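Local atomic coordinates of fimbria adhesin protein (Klebsiella pneumoniae, PDB entry 3U4K), a protein that probably acts as a fimbrial adhesin of Klebsiella pneumoniae, its receptor-binding domain binding human collagen V. Residues I67-K78 against S120-L130. Sequence-based numbering, arbitrary orientation.
Sequences IYVTCDRNTTLK and SYTTTGSSFRL
Leu77 sends CD1 over one face of the Phe128 ring, a CH-pi contact 4.0 Å from the Phe128 centroid, with Val69 and Cys71 beside it. With CG anti to its carbonyl carbon (chi1 -60°), Phe128 lies alongside Val69, whose CB is 3.9 Å from Phe128 CD2. Cys71 SG, held in a disulfide with Cys26, meets the ring edge, 3.9 Å from Phe128 CE2. A flat, apolar ring suits this place, offering a face to a methyl and an edge to sulfur.

Farther along, Leu130 crosses Tyr68 at about a right angle, its branched apolar end placing CD1 over the phenol face, 3.9 Å from the Tyr68 centroid; Tyr33 of strand 33-36 touches both. At the other end, the long Lys78 chain carries its amine past Thr122 and bends at its last torsion, making a weak hydrogen bond from NZ to Ser120 OG (3.0 Å).

Paired bonds join Thr75 with Gly125 and Leu77 with Thr123 in antiparallel register. Phe128 O takes Tyr68 N at 2.9 Å and, weakly, Val69 N. Two residues thus face one, a classic beta bulge in the pairing of 67-71 with 128-129; both segments turn between two sheets, as suits this domain's jelly-roll beta barrel.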
loop_
_atom_site.group_PDB
_atom_site.type_symbol
_atom_site.label_atom_id
_atom_site.label_comp_id
_atom_site.label_asym_id
_atom_site.label_seq_id
_atom_site.Cartn_x
_atom_site.Cartn_y
_atom_site.Cartn_z
ATOM N N ILE A 67 -6.154 -4.097 20.497
ATOM C CA ILE A 67 -5.180 -5.180 20.367
ATOM C C ILE A 67 -5.553 -6.053 19.170
ATOM O O ILE A 67 -6.648 -6.618 19.121
ATOM C CB ILE A 67 -5.121 -6.067 21.643
ATOM C CG1 ILE A 67 -5.276 -5.239 22.935
ATOM C CG2 ILE A 67 -3.862 -6.929 21.651
ATOM C CD1 ILE A 67 -4.145 -4.276 23.247
ATOM N N TYR A 68 -4.641 -6.161 18.209
ATOM C CA TYR A 68 -4.894 -6.928 16.993
ATOM C C TYR A 68 -4.333 -8.340 17.087
ATOM O O TYR A 68 -4.904 -9.268 16.522
ATOM C CB TYR A 68 -4.340 -6.204 15.755
ATOM C CG TYR A 68 -4.951 -4.837 15.524
ATOM C CD1 TYR A 68 -6.079 -4.679 14.720
ATOM C CD2 TYR A 68 -4.409 -3.704 16.123
ATOM C CE1 TYR A 68 -6.646 -3.429 14.519
ATOM C CE2 TYR A 68 -4.967 -2.452 15.931
ATOM C CZ TYR A 68 -6.082 -2.320 15.127
ATOM O OH TYR A 68 -6.624 -1.070 14.938
ATOM N N VAL A 69 -3.214 -8.495 17.792
ATOM C CA VAL A 69 -2.609 -9.814 18.018
ATOM C C VAL A 69 -2.366 -10.048 19.510
ATOM O O VAL A 69 -1.811 -9.188 20.201
ATOM C CB VAL A 69 -1.287 -9.996 17.236
ATOM C CG1 VAL A 69 -0.774 -11.423 17.355
ATOM C CG2 VAL A 69 -1.474 -9.637 15.772
ATOM N N THR A 70 -2.788 -11.220 19.988
ATOM C CA THR A 70 -2.659 -11.615 21.390
ATOM C C THR A 70 -2.117 -13.040 21.481
ATOM O O THR A 70 -2.520 -13.911 20.710
ATOM C CB THR A 70 -4.019 -11.533 22.109
ATOM O OG1 THR A 70 -4.625 -10.265 21.829
ATOM C CG2 THR A 70 -3.862 -11.687 23.618
ATOM N N CYS A 71 -1.198 -13.263 22.420
ATOM C CA CYS A 71 -0.600 -14.583 22.643
ATOM C C CYS A 71 -0.775 -15.038 24.092
ATOM O O CYS A 71 -1.278 -14.287 24.933
ATOM C CB CYS A 71 0.887 -14.571 22.282
ATOM S SG CYS A 71 1.280 -13.820 20.685
ATOM N N ASP A 72 -0.363 -16.276 24.369
ATOM C CA ASP A 72 -0.398 -16.837 25.721
ATOM C C ASP A 72 0.909 -16.593 26.476
ATOM O O ASP A 72 0.897 -16.297 27.669
ATOM C CB ASP A 72 -0.750 -18.335 25.700
ATOM C CG ASP A 72 0.083 -19.138 24.698
ATOM O OD1 ASP A 72 1.133 -18.656 24.224
ATOM O OD2 ASP A 72 -0.317 -20.278 24.386
ATOM N N ARG A 73 2.027 -16.720 25.769
ATOM C CA ARG A 73 3.345 -16.446 26.326
ATOM C C ARG A 73 3.848 -15.114 25.798
ATOM O O ARG A 73 3.188 -14.469 24.979
ATOM C CB ARG A 73 4.339 -17.524 25.900
ATOM C CG ARG A 73 3.921 -18.948 26.198
ATOM C CD ARG A 73 4.695 -19.900 25.306
ATOM N NE ARG A 73 4.473 -21.300 25.652
ATOM C CZ ARG A 73 3.346 -21.971 25.424
ATOM N NH1 ARG A 73 2.306 -21.374 24.852
ATOM N NH2 ARG A 73 3.259 -23.248 25.776
ATOM N N ASN A 74 5.023 -14.708 26.269
ATOM C CA ASN A 74 5.749 -13.626 25.631
ATOM C C ASN A 74 6.377 -14.192 24.361
ATOM O O ASN A 74 7.216 -15.095 24.417
ATOM C CB ASN A 74 6.810 -13.053 26.568
ATOM C CG ASN A 74 7.040 -11.573 26.347
ATOM O OD1 ASN A 74 8.044 -11.170 25.756
ATOM N ND2 ASN A 74 6.101 -10.751 26.817
ATOM N N THR A 75 5.945 -13.672 23.217
ATOM C CA THR A 75 6.311 -14.234 21.921
ATOM C C THR A 75 7.054 -13.219 21.064
ATOM O O THR A 75 6.741 -12.029 21.087
ATOM C CB THR A 75 5.057 -14.732 21.165
ATOM O OG1 THR A 75 4.304 -15.614 22.009
ATOM C CG2 THR A 75 5.438 -15.463 19.880
ATOM N N THR A 76 8.044 -13.706 20.319
ATOM C CA THR A 76 8.762 -12.901 19.331
ATOM C C THR A 76 8.173 -13.104 17.925
ATOM O O THR A 76 8.274 -14.187 17.345
ATOM C CB THR A 76 10.288 -13.169 19.364
ATOM O OG1 THR A 76 10.921 -12.492 18.272
ATOM C CG2 THR A 76 10.609 -14.672 19.295
ATOM N N LEU A 77 7.544 -12.057 17.396
ATOM C CA LEU A 77 6.812 -12.150 16.129
ATOM C C LEU A 77 7.424 -11.360 14.983
ATOM O O LEU A 77 7.943 -10.257 15.177
ATOM C CB LEU A 77 5.352 -11.720 16.311
ATOM C CG LEU A 77 4.368 -12.711 16.937
ATOM C CD1 LEU A 77 3.004 -12.056 17.074
ATOM C CD2 LEU A 77 4.260 -14.003 16.133
ATOM N N LYS A 78 7.341 -11.940 13.789
ATOM C CA LYS A 78 7.793 -11.299 12.558
ATOM C C LYS A 78 6.583 -10.939 11.687
ATOM O O LYS A 78 5.881 -11.823 11.189
ATOM C CB LYS A 78 8.752 -12.230 11.813
ATOM C CG LYS A 78 9.199 -11.749 10.444
ATOM C CD LYS A 78 9.890 -12.875 9.689
ATOM C CE LYS A 78 10.180 -12.499 8.245
ATOM N NZ LYS A 78 11.172 -11.395 8.148
ATOM N N SER A 120 9.648 -6.246 6.366
ATOM C CA SER A 120 9.208 -7.040 7.510
ATOM C C SER A 120 9.681 -6.420 8.814
ATOM O O SER A 120 10.765 -5.842 8.874
ATOM C CB SER A 120 9.699 -8.482 7.397
ATOM O OG SER A 120 11.108 -8.530 7.285
ATOM N N TYR A 121 8.854 -6.533 9.850
ATOM C CA TYR A 121 9.184 -6.003 11.170
ATOM C C TYR A 121 9.137 -7.084 12.249
ATOM O O TYR A 121 8.223 -7.912 12.277
ATOM C CB TYR A 121 8.256 -4.841 11.533
ATOM C CG TYR A 121 8.568 -4.199 12.868
ATOM C CD1 TYR A 121 9.757 -3.489 13.065
ATOM C CD2 TYR A 121 7.676 -4.297 13.933
ATOM C CE1 TYR A 121 10.046 -2.902 14.287
ATOM C CE2 TYR A 121 7.955 -3.711 15.158
ATOM C CZ TYR A 121 9.138 -3.016 15.330
ATOM O OH TYR A 121 9.415 -2.434 16.544
ATOM N N THR A 122 10.130 -7.063 13.136
ATOM C CA THR A 122 10.208 -8.025 14.228
ATOM C C THR A 122 10.163 -7.333 15.587
ATOM O O THR A 122 10.852 -6.336 15.812
ATOM C CB THR A 122 11.469 -8.903 14.124
ATOM O OG1 THR A 122 11.609 -9.378 12.780
ATOM C CG2 THR A 122 11.377 -10.098 15.068
ATOM N N THR A 123 9.332 -7.870 16.476
ATOM C CA THR A 123 9.218 -7.394 17.856
ATOM C C THR A 123 8.782 -8.540 18.779
ATOM O O THR A 123 8.438 -9.630 18.313
ATOM C CB THR A 123 8.260 -6.182 17.977
ATOM O OG1 THR A 123 8.279 -5.681 19.320
ATOM C CG2 THR A 123 6.830 -6.565 17.599
ATOM N N THR A 124 8.802 -8.285 20.085
ATOM C CA THR A 124 8.486 -9.307 21.082
ATOM C C THR A 124 7.479 -8.772 22.100
ATOM O O THR A 124 7.544 -7.609 22.497
ATOM C CB THR A 124 9.770 -9.822 21.772
ATOM O OG1 THR A 124 10.735 -10.170 20.772
ATOM C CG2 THR A 124 9.493 -11.053 22.628
ATOM N N GLY A 125 6.542 -9.628 22.502
ATOM C CA GLY A 125 5.497 -9.255 23.455
ATOM C C GLY A 125 4.424 -10.320 23.535
ATOM O O GLY A 125 4.568 -11.404 22.965
ATOM N N SER A 126 3.345 -10.012 24.247
ATOM C CA SER A 126 2.223 -10.937 24.393
ATOM C C SER A 126 0.932 -10.308 23.879
ATOM O O SER A 126 -0.019 -11.013 23.544
ATOM C CB SER A 126 2.070 -11.371 25.851
ATOM O OG SER A 126 1.927 -10.246 26.700
ATOM N N SER A 127 0.912 -8.978 23.840
ATOM C CA SER A 127 -0.157 -8.204 23.211
ATOM C C SER A 127 0.454 -7.262 22.178
ATOM O O SER A 127 1.568 -6.758 22.366
ATOM C CB SER A 127 -0.937 -7.399 24.249
ATOM O OG SER A 127 -1.866 -8.213 24.940
ATOM N N PHE A 128 -0.274 -7.030 21.088
ATOM C CA PHE A 128 0.234 -6.215 19.987
ATOM C C PHE A 128 -0.796 -5.210 19.488
ATOM O O PHE A 128 -1.893 -5.585 19.062
ATOM C CB PHE A 128 0.712 -7.106 18.836
ATOM C CG PHE A 128 1.823 -8.045 19.215
ATOM C CD1 PHE A 128 3.152 -7.684 19.031
ATOM C CD2 PHE A 128 1.541 -9.299 19.758
ATOM C CE1 PHE A 128 4.179 -8.549 19.380
ATOM C CE2 PHE A 128 2.564 -10.165 20.114
ATOM C CZ PHE A 128 3.885 -9.790 19.922
ATOM N N ARG A 129 -0.433 -3.932 19.558
ATOM C CA ARG A 129 -1.243 -2.851 19.004
ATOM C C ARG A 129 -0.666 -2.398 17.667
ATOM O O ARG A 129 0.486 -2.708 17.338
ATOM C CB ARG A 129 -1.274 -1.649 19.955
ATOM C CG ARG A 129 -1.927 -1.897 21.304
ATOM C CD ARG A 129 -1.997 -0.622 22.138
ATOM N NE ARG A 129 -0.678 -0.100 22.513
ATOM C CZ ARG A 129 -0.097 0.973 21.973
ATOM N NH1 ARG A 129 -0.705 1.672 21.016
ATOM N NH2 ARG A 129 1.101 1.354 22.399
ATOM N N LEU A 130 -1.475 -1.665 16.901
ATOM C CA LEU A 130 -0.984 -0.957 15.723
ATOM C C LEU A 130 -0.609 0.460 16.109
ATOM O O LEU A 130 -1.437 1.213 16.632
ATOM C CB LEU A 130 -2.019 -0.947 14.599
ATOM C CG LEU A 130 -1.973 -2.114 13.611
ATOM C CD1 LEU A 130 -3.172 -2.052 12.678
ATOM C CD2 LEU A 130 -0.672 -2.127 12.818
#